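Local coordinates for enolase from the environmental genome shotgun sequencing of the Sargasso Sea (PDB 2QGY), which is of unknown function but, as a magnesium-binding member of the enolase superfamily, probably abstracts a proton next to a carboxylate group of its substrate, at residues P137-C142 with W224-V229; Y171-S176 with A202-L207; Q182-V187 with S218-Y223; A313-C318 with E325-F330. All blocks are in the same frame, centred on the assembly; numbering follows the deposited sequence.

Contact 1: residues P137-C142 with W224-V229. With MG (magnesium ion), chain C.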
loop_
_atom_site.group_PDB
_atom_site.type_symbol
_atom_site.label_atom_id
_atom_site.label_comp_id
_atom_site.label_asym_id
_atom_site.label_seq_id
_atom_site.Cartn_x
_atom_site.Cartn_y
_atom_site.Cartn_z
ATOM N N PRO A 137 22.089 2.978 20.659
ATOM C CA PRO A 137 22.640 1.665 20.341
ATOM C C PRO A 137 22.252 1.212 18.928
ATOM O O PRO A 137 21.108 1.442 18.496
ATOM C CB PRO A 137 21.980 0.746 21.383
ATOM C CG PRO A 137 21.692 1.708 22.575
ATOM C CD PRO A 137 21.223 2.951 21.858
ATOM N N ILE A 138 23.186 0.583 18.231
ATOM C CA ILE A 138 22.937 0.090 16.872
ATOM C C ILE A 138 23.293 -1.378 16.706
ATOM O O ILE A 138 24.019 -1.944 17.513
ATOM C CB ILE A 138 23.716 0.937 15.805
ATOM C CG1 ILE A 138 25.193 1.120 16.195
ATOM C CG2 ILE A 138 23.078 2.309 15.636
ATOM C CD1 ILE A 138 26.126 0.033 15.764
ATOM N N TYR A 139 22.792 -2.001 15.640
ATOM C CA TYR A 139 23.247 -3.312 15.249
ATOM C C TYR A 139 23.443 -3.264 13.728
ATOM O O TYR A 139 22.896 -2.383 13.052
ATOM C CB TYR A 139 22.227 -4.402 15.648
ATOM C CG TYR A 139 20.977 -4.419 14.775
ATOM C CD1 TYR A 139 20.917 -5.213 13.627
ATOM C CD2 TYR A 139 19.870 -3.614 15.085
ATOM C CE1 TYR A 139 19.761 -5.205 12.779
ATOM C CE2 TYR A 139 18.725 -3.603 14.278
ATOM C CZ TYR A 139 18.683 -4.388 13.124
ATOM O OH TYR A 139 17.552 -4.396 12.345
ATOM N N ALA A 140 24.225 -4.201 13.214
ATOM C CA ALA A 140 24.573 -4.244 11.809
ATOM C C ALA A 140 23.912 -5.392 11.105
ATOM O O ALA A 140 23.943 -6.552 11.576
ATOM C CB ALA A 140 26.087 -4.333 11.642
ATOM N N THR A 141 23.335 -5.088 9.946
ATOM C CA THR A 141 22.701 -6.102 9.125
ATOM C C THR A 141 23.664 -6.595 8.064
ATOM O O THR A 141 24.296 -5.803 7.378
ATOM C CB THR A 141 21.417 -5.559 8.470
ATOM O OG1 THR A 141 20.461 -5.310 9.495
ATOM C CG2 THR A 141 20.833 -6.537 7.479
ATOM N N CYS A 142 23.793 -7.920 7.979
ATOM C CA CYS A 142 24.674 -8.575 7.000
ATOM C C CYS A 142 23.830 -9.184 5.887
ATOM O O CYS A 142 23.258 -10.268 6.041
ATOM C CB CYS A 142 25.455 -9.710 7.652
ATOM S SG CYS A 142 26.730 -10.270 6.550
ATOM N N TRP A 224 16.604 -11.984 18.523
ATOM C CA TRP A 224 15.217 -11.886 18.032
ATOM C C TRP A 224 15.047 -12.632 16.750
ATOM O O TRP A 224 16.030 -13.006 16.121
ATOM C CB TRP A 224 14.734 -10.430 17.924
ATOM C CG TRP A 224 15.200 -9.555 16.760
ATOM C CD1 TRP A 224 15.190 -9.837 15.408
ATOM C CD2 TRP A 224 15.618 -8.201 16.880
ATOM N NE1 TRP A 224 15.617 -8.727 14.697
ATOM C CE2 TRP A 224 15.904 -7.724 15.580
ATOM C CE3 TRP A 224 15.797 -7.344 17.975
ATOM C CZ2 TRP A 224 16.348 -6.413 15.347
ATOM C CZ3 TRP A 224 16.246 -6.039 17.742
ATOM C CH2 TRP A 224 16.507 -5.593 16.432
ATOM N N ILE A 225 13.791 -12.874 16.384
ATOM C CA ILE A 225 13.439 -13.607 15.190
ATOM C C ILE A 225 12.545 -12.657 14.408
ATOM O O ILE A 225 11.458 -12.291 14.875
ATOM C CB ILE A 225 12.611 -14.897 15.527
ATOM C CG1 ILE A 225 13.457 -15.903 16.326
ATOM C CG2 ILE A 225 12.111 -15.581 14.231
ATOM C CD1 ILE A 225 14.730 -16.343 15.652
ATOM N N GLU A 226 12.998 -12.280 13.223
ATOM C CA GLU A 226 12.341 -11.238 12.466
ATOM C C GLU A 226 11.577 -11.834 11.282
ATOM O O GLU A 226 12.082 -12.718 10.576
ATOM C CB GLU A 226 13.410 -10.239 12.016
ATOM C CG GLU A 226 12.890 -9.149 11.149
ATOM C CD GLU A 226 13.936 -8.051 10.926
ATOM O OE1 GLU A 226 14.750 -7.763 11.841
ATOM O OE2 GLU A 226 13.894 -7.456 9.846
ATOM N N GLU A 227 10.323 -11.380 11.120
ATOM C CA GLU A 227 9.455 -11.813 10.034
ATOM C C GLU A 227 9.418 -13.348 9.831
ATOM O O GLU A 227 9.609 -13.829 8.728
ATOM C CB GLU A 227 9.829 -11.108 8.736
ATOM C CG GLU A 227 9.612 -9.602 8.787
ATOM C CD GLU A 227 9.089 -9.111 7.478
ATOM O OE1 GLU A 227 9.927 -9.027 6.554
ATOM O OE2 GLU A 227 7.843 -8.881 7.356
ATOM N N PRO A 228 9.081 -14.109 10.892
ATOM C CA PRO A 228 8.995 -15.576 10.733
ATOM C C PRO A 228 7.791 -15.924 9.851
ATOM O O PRO A 228 7.767 -16.992 9.221
ATOM C CB PRO A 228 8.800 -16.102 12.165
ATOM C CG PRO A 228 8.199 -14.926 12.936
ATOM C CD PRO A 228 8.718 -13.646 12.248
ATOM N N VAL A 229 6.811 -15.019 9.821
ATOM C CA VAL A 229 5.632 -15.169 8.965
ATOM C C VAL A 229 5.228 -13.806 8.399
ATOM O O VAL A 229 5.688 -12.783 8.871
ATOM C CB VAL A 229 4.430 -15.815 9.706
ATOM C CG1 VAL A 229 4.818 -17.224 10.248
ATOM C CG2 VAL A 229 3.961 -14.953 10.834
HETATM MG MG MG C . 13.820 -7.737 7.837
HETATM O O HOH W 1 12.425 -9.203 7.431
HETATM O O HOH W 2 14.027 -7.754 5.836
HETATM O O HOH W 3 15.587 -6.551 7.676
#

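Contact 2: residues Y171-S176 with A202-L207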
loop_
_atom_site.group_PDB
_atom_site.type_symbol
_atom_site.label_atom_id
_atom_site.label_comp_id
_atom_site.label_asym_id
_atom_site.label_seq_id
_atom_site.Cartn_x
_atom_site.Cartn_y
_atom_site.Cartn_z
ATOM N N TYR A 171 20.662 -13.591 7.805
ATOM C CA TYR A 171 19.536 -14.186 7.109
ATOM C C TYR A 171 19.834 -15.675 6.921
ATOM O O TYR A 171 20.439 -16.069 5.920
ATOM C CB TYR A 171 19.311 -13.498 5.753
ATOM C CG TYR A 171 18.786 -12.071 5.854
ATOM C CD1 TYR A 171 17.483 -11.756 5.458
ATOM C CD2 TYR A 171 19.599 -11.055 6.320
ATOM C CE1 TYR A 171 17.000 -10.417 5.551
ATOM C CE2 TYR A 171 19.125 -9.737 6.423
ATOM C CZ TYR A 171 17.826 -9.450 6.048
ATOM O OH TYR A 171 17.375 -8.134 6.130
ATOM N N PRO A 172 19.433 -16.503 7.907
ATOM C CA PRO A 172 19.912 -17.885 8.022
ATOM C C PRO A 172 19.083 -18.919 7.260
ATOM O O PRO A 172 19.445 -20.095 7.271
ATOM C CB PRO A 172 19.826 -18.130 9.530
ATOM C CG PRO A 172 18.567 -17.382 9.921
ATOM C CD PRO A 172 18.539 -16.149 9.029
ATOM N N MET A 173 18.003 -18.524 6.584
ATOM C CA MET A 173 17.215 -19.546 5.859
ATOM C C MET A 173 17.866 -19.883 4.526
ATOM O O MET A 173 17.695 -19.169 3.531
ATOM C CB MET A 173 15.747 -19.138 5.666
ATOM C CG MET A 173 14.998 -18.915 6.987
ATOM S SD MET A 173 14.913 -20.299 8.197
ATOM C CE MET A 173 13.404 -21.107 7.727
ATOM N N LEU A 174 18.603 -20.990 4.526
ATOM C CA LEU A 174 19.381 -21.409 3.356
ATOM C C LEU A 174 18.773 -22.666 2.734
ATOM O O LEU A 174 17.602 -22.987 2.992
ATOM C CB LEU A 174 20.846 -21.627 3.751
ATOM C CG LEU A 174 21.512 -20.515 4.591
ATOM C CD1 LEU A 174 22.923 -20.894 4.984
ATOM C CD2 LEU A 174 21.523 -19.151 3.877
ATOM N N ASP A 175 19.565 -23.386 1.937
ATOM C CA ASP A 175 19.016 -24.477 1.119
ATOM C C ASP A 175 18.212 -25.519 1.881
ATOM O O ASP A 175 17.212 -26.023 1.369
ATOM C CB ASP A 175 20.117 -25.169 0.304
ATOM C CG ASP A 175 20.369 -24.484 -1.019
ATOM O OD1 ASP A 175 19.796 -23.383 -1.233
ATOM O OD2 ASP A 175 21.142 -25.043 -1.841
ATOM N N SER A 176 18.656 -25.842 3.092
ATOM C CA SER A 176 18.006 -26.846 3.909
ATOM C C SER A 176 18.157 -26.499 5.386
ATOM O O SER A 176 18.969 -25.642 5.746
ATOM C CB SER A 176 18.619 -28.218 3.620
ATOM O OG SER A 176 19.957 -28.292 4.078
ATOM N N ALA A 202 12.814 -13.517 6.896
ATOM C CA ALA A 202 12.415 -12.973 5.594
ATOM C C ALA A 202 11.160 -13.665 4.997
ATOM O O ALA A 202 11.071 -13.883 3.789
ATOM C CB ALA A 202 13.605 -13.033 4.608
ATOM N N VAL A 203 10.222 -14.031 5.878
ATOM C CA VAL A 203 8.921 -14.601 5.511
ATOM C C VAL A 203 9.090 -15.877 4.660
ATOM O O VAL A 203 8.812 -15.862 3.462
ATOM C CB VAL A 203 8.001 -13.572 4.808
ATOM C CG1 VAL A 203 6.585 -14.129 4.639
ATOM C CG2 VAL A 203 7.950 -12.251 5.591
ATOM N N PRO A 204 9.562 -16.975 5.293
ATOM C CA PRO A 204 9.711 -18.245 4.600
ATOM C C PRO A 204 8.358 -18.735 4.091
ATOM O O PRO A 204 7.346 -18.634 4.775
ATOM C CB PRO A 204 10.254 -19.173 5.690
ATOM C CG PRO A 204 10.947 -18.241 6.631
ATOM C CD PRO A 204 10.000 -17.092 6.696
ATOM N N GLU A 205 8.367 -19.274 2.882
ATOM C CA GLU A 205 7.149 -19.708 2.213
ATOM C C GLU A 205 6.497 -20.872 2.971
ATOM O O GLU A 205 5.260 -20.971 3.058
ATOM C CB GLU A 205 7.491 -20.115 0.768
ATOM C CG GLU A 205 8.241 -19.030 -0.090
ATOM C CD GLU A 205 9.552 -18.448 0.539
ATOM O OE1 GLU A 205 10.391 -19.211 1.111
ATOM O OE2 GLU A 205 9.747 -17.200 0.432
ATOM N N ASP A 206 7.333 -21.723 3.559
ATOM C CA ASP A 206 6.866 -22.952 4.212
ATOM C C ASP A 206 6.933 -22.893 5.735
ATOM O O ASP A 206 8.025 -22.993 6.327
ATOM C CB ASP A 206 7.664 -24.149 3.676
ATOM C CG ASP A 206 7.067 -25.498 4.081
ATOM O OD1 ASP A 206 6.459 -25.615 5.163
ATOM O OD2 ASP A 206 7.222 -26.459 3.299
ATOM N N LEU A 207 5.756 -22.766 6.348
ATOM C CA LEU A 207 5.598 -22.654 7.799
ATOM C C LEU A 207 6.235 -23.834 8.561
ATOM O O LEU A 207 6.797 -23.669 9.656
ATOM C CB LEU A 207 4.110 -22.535 8.153
ATOM C CG LEU A 207 3.747 -22.389 9.631
ATOM C CD1 LEU A 207 4.303 -21.070 10.213
ATOM C CD2 LEU A 207 2.228 -22.469 9.853
#

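Contact 3: residues Q182-V187 with S218-Y223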
loop_
_atom_site.group_PDB
_atom_site.type_symbol
_atom_site.label_atom_id
_atom_site.label_comp_id
_atom_site.label_asym_id
_atom_site.label_seq_id
_atom_site.Cartn_x
_atom_site.Cartn_y
_atom_site.Cartn_z
ATOM N N GLN A 182 23.866 -24.982 10.578
ATOM C CA GLN A 182 25.326 -24.908 10.454
ATOM C C GLN A 182 25.805 -23.478 10.337
ATOM O O GLN A 182 26.778 -23.073 10.983
ATOM C CB GLN A 182 25.828 -25.697 9.235
ATOM C CG GLN A 182 26.357 -27.073 9.580
ATOM C CD GLN A 182 27.124 -27.090 10.897
ATOM O OE1 GLN A 182 28.201 -26.489 11.015
ATOM N NE2 GLN A 182 26.557 -27.764 11.904
ATOM N N PHE A 183 25.101 -22.718 9.508
ATOM C CA PHE A 183 25.376 -21.308 9.346
ATOM C C PHE A 183 25.242 -20.543 10.664
ATOM O O PHE A 183 26.141 -19.784 11.016
ATOM C CB PHE A 183 24.486 -20.716 8.254
ATOM C CG PHE A 183 24.740 -19.264 7.996
ATOM C CD1 PHE A 183 26.044 -18.781 7.860
ATOM C CD2 PHE A 183 23.681 -18.365 7.916
ATOM C CE1 PHE A 183 26.292 -17.429 7.632
ATOM C CE2 PHE A 183 23.914 -17.015 7.685
ATOM C CZ PHE A 183 25.218 -16.535 7.551
ATOM N N VAL A 184 24.151 -20.756 11.402
ATOM C CA VAL A 184 23.971 -20.063 12.689
ATOM C C VAL A 184 25.072 -20.472 13.671
ATOM O O VAL A 184 25.616 -19.634 14.394
ATOM C CB VAL A 184 22.551 -20.277 13.309
ATOM C CG1 VAL A 184 22.415 -19.519 14.598
ATOM C CG2 VAL A 184 21.445 -19.830 12.344
ATOM N N GLU A 185 25.410 -21.759 13.677
ATOM C CA GLU A 185 26.433 -22.282 14.586
ATOM C C GLU A 185 27.795 -21.639 14.358
ATOM O O GLU A 185 28.417 -21.137 15.305
ATOM C CB GLU A 185 26.535 -23.800 14.475
ATOM C CG GLU A 185 27.403 -24.420 15.573
ATOM C CD GLU A 185 27.499 -25.923 15.469
ATOM O OE1 GLU A 185 26.822 -26.519 14.601
ATOM O OE2 GLU A 185 28.258 -26.518 16.268
ATOM N N LYS A 186 28.244 -21.644 13.103
ATOM C CA LYS A 186 29.495 -20.986 12.705
ATOM C C LYS A 186 29.507 -19.497 13.045
ATOM O O LYS A 186 30.518 -18.967 13.510
ATOM C CB LYS A 186 29.759 -21.220 11.214
ATOM C CG LYS A 186 30.027 -22.697 10.903
ATOM C CD LYS A 186 29.608 -23.111 9.486
ATOM C CE LYS A 186 30.790 -23.297 8.543
ATOM N NZ LYS A 186 30.396 -24.182 7.419
ATOM N N VAL A 187 28.374 -18.816 12.851
ATOM C CA VAL A 187 28.306 -17.403 13.203
ATOM C C VAL A 187 28.519 -17.193 14.706
ATOM O O VAL A 187 29.299 -16.338 15.121
ATOM C CB VAL A 187 26.956 -16.747 12.766
ATOM C CG1 VAL A 187 26.834 -15.370 13.366
ATOM C CG2 VAL A 187 26.853 -16.690 11.245
ATOM N N SER A 218 16.980 -22.497 18.776
ATOM C CA SER A 218 16.813 -21.858 20.086
ATOM C C SER A 218 18.067 -21.964 20.969
ATOM O O SER A 218 18.323 -21.080 21.795
ATOM C CB SER A 218 15.547 -22.350 20.824
ATOM O OG SER A 218 15.412 -23.768 20.800
ATOM N N SER A 219 18.854 -23.026 20.794
ATOM C CA SER A 219 20.054 -23.218 21.629
ATOM C C SER A 219 21.179 -22.224 21.339
ATOM O O SER A 219 22.082 -22.051 22.168
ATOM C CB SER A 219 20.584 -24.659 21.546
ATOM O OG SER A 219 20.689 -25.111 20.207
ATOM N N PHE A 220 21.113 -21.561 20.180
ATOM C CA PHE A 220 22.084 -20.539 19.832
ATOM C C PHE A 220 21.685 -19.156 20.374
ATOM O O PHE A 220 22.339 -18.158 20.075
ATOM C CB PHE A 220 22.312 -20.507 18.319
ATOM C CG PHE A 220 22.776 -21.814 17.763
ATOM C CD1 PHE A 220 24.069 -22.265 18.007
ATOM C CD2 PHE A 220 21.915 -22.610 17.019
ATOM C CE1 PHE A 220 24.492 -23.497 17.526
ATOM C CE2 PHE A 220 22.343 -23.841 16.508
ATOM C CZ PHE A 220 23.636 -24.279 16.767
ATOM N N ASN A 221 20.617 -19.117 21.168
ATOM C CA ASN A 221 20.190 -17.894 21.874
ATOM C C ASN A 221 20.018 -16.677 20.956
ATOM O O ASN A 221 20.604 -15.620 21.218
ATOM C CB ASN A 221 21.168 -17.546 23.008
ATOM C CG ASN A 221 20.612 -16.499 23.965
ATOM O OD1 ASN A 221 19.389 -16.327 24.086
ATOM N ND2 ASN A 221 21.506 -15.795 24.662
ATOM N N PRO A 222 19.179 -16.805 19.908
ATOM C CA PRO A 222 18.997 -15.610 19.072
ATOM C C PRO A 222 18.372 -14.439 19.840
ATOM O O PRO A 222 17.494 -14.618 20.690
ATOM C CB PRO A 222 18.076 -16.085 17.943
ATOM C CG PRO A 222 17.470 -17.344 18.399
ATOM C CD PRO A 222 18.373 -17.945 19.453
ATOM N N TYR A 223 18.840 -13.247 19.546
ATOM C CA TYR A 223 18.340 -12.069 20.215
ATOM C C TYR A 223 16.895 -11.782 19.808
ATOM O O TYR A 223 16.085 -11.325 20.643
ATOM C CB TYR A 223 19.257 -10.883 19.914
ATOM C CG TYR A 223 18.959 -9.660 20.737
ATOM C CD1 TYR A 223 19.502 -9.510 22.018
ATOM C CD2 TYR A 223 18.159 -8.637 20.230
ATOM C CE1 TYR A 223 19.214 -8.389 22.791
ATOM C CE2 TYR A 223 17.876 -7.506 20.973
ATOM C CZ TYR A 223 18.404 -7.376 22.255
ATOM O OH TYR A 223 18.097 -6.245 22.989
#

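Contact 4: residues A313-C318 with E325-F330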
loop_
_atom_site.group_PDB
_atom_site.type_symbol
_atom_site.label_atom_id
_atom_site.label_comp_id
_atom_site.label_asym_id
_atom_site.label_seq_id
_atom_site.Cartn_x
_atom_site.Cartn_y
_atom_site.Cartn_z
ATOM N N ALA A 313 17.288 10.629 10.640
ATOM C CA ALA A 313 15.922 10.649 11.190
ATOM C C ALA A 313 15.740 9.498 12.185
ATOM O O ALA A 313 15.192 9.687 13.293
ATOM C CB ALA A 313 14.910 10.530 10.054
ATOM N N MET A 314 16.219 8.319 11.811
ATOM C CA MET A 314 16.072 7.145 12.668
ATOM C C MET A 314 16.758 7.401 14.016
ATOM O O MET A 314 16.188 7.150 15.080
ATOM C CB MET A 314 16.687 5.906 11.985
ATOM C CG MET A 314 16.673 4.579 12.840
ATOM S SD MET A 314 17.518 3.188 12.124
ATOM C CE MET A 314 19.200 3.807 11.982
ATOM N N LEU A 315 18.000 7.856 13.968
ATOM C CA LEU A 315 18.753 8.094 15.201
ATOM C C LEU A 315 18.076 9.133 16.076
ATOM O O LEU A 315 17.951 8.948 17.311
ATOM C CB LEU A 315 20.214 8.473 14.894
ATOM C CG LEU A 315 21.030 7.439 14.121
ATOM C CD1 LEU A 315 22.441 7.960 13.905
ATOM C CD2 LEU A 315 21.043 6.070 14.862
ATOM N N HIS A 316 17.607 10.219 15.464
ATOM C CA HIS A 316 16.889 11.243 16.245
ATOM C C HIS A 316 15.614 10.658 16.894
ATOM O O HIS A 316 15.336 10.904 18.078
ATOM C CB HIS A 316 16.558 12.456 15.372
ATOM C CG HIS A 316 17.716 13.389 15.166
ATOM N ND1 HIS A 316 18.108 14.312 16.119
ATOM C CD2 HIS A 316 18.562 13.546 14.119
ATOM C CE1 HIS A 316 19.139 15.000 15.657
ATOM N NE2 HIS A 316 19.449 14.538 14.458
ATOM N N VAL A 317 14.856 9.851 16.154
ATOM C CA VAL A 317 13.660 9.243 16.725
ATOM C C VAL A 317 14.044 8.310 17.869
ATOM O O VAL A 317 13.478 8.413 18.964
ATOM C CB VAL A 317 12.807 8.479 15.678
ATOM C CG1 VAL A 317 11.711 7.579 16.364
ATOM C CG2 VAL A 317 12.134 9.464 14.807
ATOM N N CYS A 318 15.016 7.429 17.623
ATOM C CA CYS A 318 15.424 6.439 18.630
ATOM C C CYS A 318 15.919 7.080 19.921
ATOM O O CYS A 318 15.672 6.553 21.009
ATOM C CB CYS A 318 16.498 5.488 18.102
ATOM S SG CYS A 318 15.841 4.322 16.892
ATOM N N GLU A 325 14.588 -0.170 20.641
ATOM C CA GLU A 325 15.537 -1.264 20.630
ATOM C C GLU A 325 16.713 -0.773 19.798
ATOM O O GLU A 325 16.723 0.381 19.377
ATOM C CB GLU A 325 14.933 -2.538 20.014
ATOM C CG GLU A 325 14.637 -3.607 21.024
ATOM C CD GLU A 325 15.894 -4.238 21.622
ATOM O OE1 GLU A 325 15.741 -5.158 22.441
ATOM O OE2 GLU A 325 17.030 -3.843 21.278
ATOM N N LYS A 326 17.675 -1.647 19.547
ATOM C CA LYS A 326 18.830 -1.289 18.736
ATOM C C LYS A 326 18.402 -0.900 17.315
ATOM O O LYS A 326 17.490 -1.509 16.751
ATOM C CB LYS A 326 19.818 -2.438 18.727
ATOM C CG LYS A 326 20.474 -2.641 20.110
ATOM C CD LYS A 326 21.309 -3.878 20.086
ATOM C CE LYS A 326 20.577 -5.003 20.804
ATOM N NZ LYS A 326 20.212 -4.572 22.213
ATOM N N ALA A 327 19.032 0.159 16.797
ATOM C CA ALA A 327 18.707 0.757 15.508
ATOM C C ALA A 327 19.525 0.152 14.388
ATOM O O ALA A 327 20.714 -0.106 14.563
ATOM C CB ALA A 327 18.937 2.280 15.577
ATOM N N GLU A 328 18.897 -0.063 13.224
ATOM C CA GLU A 328 19.514 -0.834 12.159
ATOM C C GLU A 328 20.497 -0.009 11.302
ATOM O O GLU A 328 20.150 1.099 10.830
ATOM C CB GLU A 328 18.426 -1.383 11.219
ATOM C CG GLU A 328 19.010 -2.221 10.106
ATOM C CD GLU A 328 17.946 -2.949 9.289
ATOM O OE1 GLU A 328 16.846 -2.382 9.132
ATOM O OE2 GLU A 328 18.206 -4.088 8.842
ATOM N N ILE A 329 21.702 -0.522 11.118
ATOM C CA ILE A 329 22.661 0.073 10.162
ATOM C C ILE A 329 23.128 -0.966 9.145
ATOM O O ILE A 329 23.187 -2.146 9.450
ATOM C CB ILE A 329 23.888 0.734 10.854
ATOM C CG1 ILE A 329 24.740 -0.304 11.544
ATOM C CG2 ILE A 329 23.468 1.847 11.849
ATOM C CD1 ILE A 329 26.221 -0.044 11.391
ATOM N N PHE A 330 23.412 -0.511 7.928
ATOM C CA PHE A 330 24.034 -1.325 6.896
ATOM C C PHE A 330 25.449 -0.793 6.784
ATOM O O PHE A 330 25.655 0.276 6.222
ATOM C CB PHE A 330 23.301 -1.180 5.556
ATOM C CG PHE A 330 22.072 -2.003 5.470
ATOM C CD1 PHE A 330 22.062 -3.200 4.764
ATOM C CD2 PHE A 330 20.911 -1.595 6.122
ATOM C CE1 PHE A 330 20.902 -3.965 4.704
ATOM C CE2 PHE A 330 19.736 -2.362 6.072
ATOM C CZ PHE A 330 19.741 -3.558 5.362
#

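Contact 1: residues P137-C142 with W224-V229
The backbones at Tyr-139 and Trp-224 stand well apart, with Tyr-139 CA and Trp-224 CA separated by 12.1 Å, and their two side chains bridge the gap. Both residues direct CB across it. The rings form a T-shaped pair: the benzo edge of Trp-224 comes up to the face of Tyr-139, with ring planes at 85°. The closest touch is Tyr-139 CE2 to Trp-224 CH2, 3.7 Å. Strands 135-141 and 224-226 are the first and fourth of the C-terminal TIM-type barrel, so the pair spans its buried interior. The indole also bonds a metal ligand two residues on in its own strand. Trp-224 NE1 donates to Glu-226 OE1 at 3.1 Å, meeting the anti lone pair through a rather bent bond of 143°. Lys-169 forms a salt bridge to that same oxygen and a hydrogen bond to Tyr-139 OH. Glu-226 has CG anti to its backbone N (chi1 176°) and an extended chain, which carries OE2 to the magnesium ion, 2.0 Å away. Asp-200 and Glu-252 are the other protein ligands, and three waters fill the remaining positions. Water 1, 2.1 Å from the magnesium ion, donates to Glu-227 OE1.

Contact 2: residues Y171-S176 with A202-L207
Met-173 crosses the CG corner of Pro-204, the two side chains meeting at about a right angle. Both residues sit in loops of the enolase-type barrel. Segment 171-176 follows the second barrel strand, 168-170, and segment 202-207 follows the third, 197-200. Each loop leads into the next helix of the barrel. Pro-204 CG takes two touches from the methionine: Met-173 CE at 3.9 Å and Met-173 CG at 4.1 Å. The methionine can offer both atoms because its chain folds back on itself, turning at chi2 (-58°) and again at chi3 (-91°). Phe-213 of helix 207-217 and Leu-201 also touch Met-173.

A second touch lies closer to the metal. Tyr-171 presents the edge of its ring to the methyl of Ala-202, with Tyr-171 CD1 4.2 Å from Ala-202 CB. The tyrosine ring also makes an edge-to-face pair with Trp-143, and its side chain comes within about 4 Å of the magnesium ion, so this end of the contact borders the metal site.

No hydrogen bond runs between the two segments. The contact is apolar and lies at the surface of the protein. Ser-176 and Asp-206 are the N-caps of helices 177-191 and 207-217, where each loop meets its helix. At the other end of its loop, Ala-202 N makes a weak hydrogen bond to OD1 of the magnesium ligand Asp-200.

Contact 3: residues Q182-V187 with S218-Y223
Two first torsions bring Glu-185 and Phe-220 together. Phe-220 turns CG opposite its carbonyl carbon (chi1 -58°), which sends the ring toward the helix. Glu-185 sets CG opposite its own backbone N (chi1 -170°) and continues straight. Its aliphatic part then passes by the far end of the ring. Glu-185 CG lies 3.6 Å from Phe-220 CE1, and Glu-185 CB lies 3.7 Å from Phe-220 CZ. The backbone N of Glu-185 stands over one ring face, toward the rim, and Ser-219 OG stands over the opposite face. Val-184 meets the near end of the phenylalanine: its CG1 is 3.9 Å from Phe-220 CB.

The contact joins helix 177-191 of the barrel to the turn between helix 207-217 and strand 224-226. That turn opens with a short 3-10 segment, 218-220, which carries Phe-220. Val-184 also packs on Phe-213 and Val-217 of helix 207-217, so the phenylalanine extends the apolar seam between neighbouring barrel helices. Phe-220 O is hydrogen-bonded to Arg-188 NH2.

Glu-185 is apolar along its stem and polar at its end. Its CB and CG pack on the aromatic ring, while Glu-185 OE1 accepts a bond from Gln-182 NE2 at 3.0 Å. This bond is bent, 132° at the hydrogen. Between the two segments the contact therefore rests on van der Waals and hydrophobic packing, without a hydrogen bond or salt bridge.

Contact 4: residues A313-C318 with E325-F330
Met-314 reaches from the helix to Ala-327 and Glu-328 on the strand. From CB its chain runs out straight through CG to the sulfur, then turns at chi3 (61°). Met-314 SD lies 3.8 Å from Ala-327 CB. The sulfur also lies against the peptide atoms of Glu-328, with Met-314 SD 3.6 Å from Glu-328 O. The terminal methyl goes furthest: Met-314 CE comes to 3.1 Å from Glu-328 O, a close carbon-to-oxygen approach. Ala-327 CB is thus met by the end of the methionine and also by Cys-318 SG at 3.9 Å. Leu-315 CD2 approaches the same alanine methyl more loosely, at 4.4 Å.

This is the last helix-to-strand step of the barrel. Helix 309-320 runs nearly antiparallel to strand 327-329 (161°), with 9.3 Å between the axes of the short segments. The strand pairs with strand 135-141 and so closes the barrel. Glu-328 leads its carboxylate away from the helix to the barrel interior. There OE2 is hydrogen-bonded to Thr-141 OG1 and forms a salt bridge with Lys-169, and OE1 takes a bond from Cys-303 N.

The two sides of the strand therefore differ in chemistry. Toward the helix, sulfur and methyl groups pack round one alanine. Within this layer Glu-328 O is buried with no hydrogen-bond partner in the model, and Met-314 CE packs tightly against it without replacing such a bond.

All four contacts belong to the C-terminal barrel. Contacts 2 and 3 are nested along the chain inside the loop closed by contact 1, and their segments alternate; contact 4 comes later. Contact 1 crosses the interior, and its strand 135-141 lies beside strand 327-329 of contact 4. The centres of contacts 1 and 4 are about 13 Å apart. Those of contacts 2 and 3 are about 15 Å apart, and the two share the packing of Pro-172 on Val-184. Contacts 2 and 4 are the most distant pair, about 26 Å between centres. Contact 3 still reaches contact 4 where Tyr-223 bonds Glu-325 and Lys-326. Contact 1 supplies a magnesium ligand, while side chains of contacts 2 and 4 come within about 4 and 6 Å of the ion.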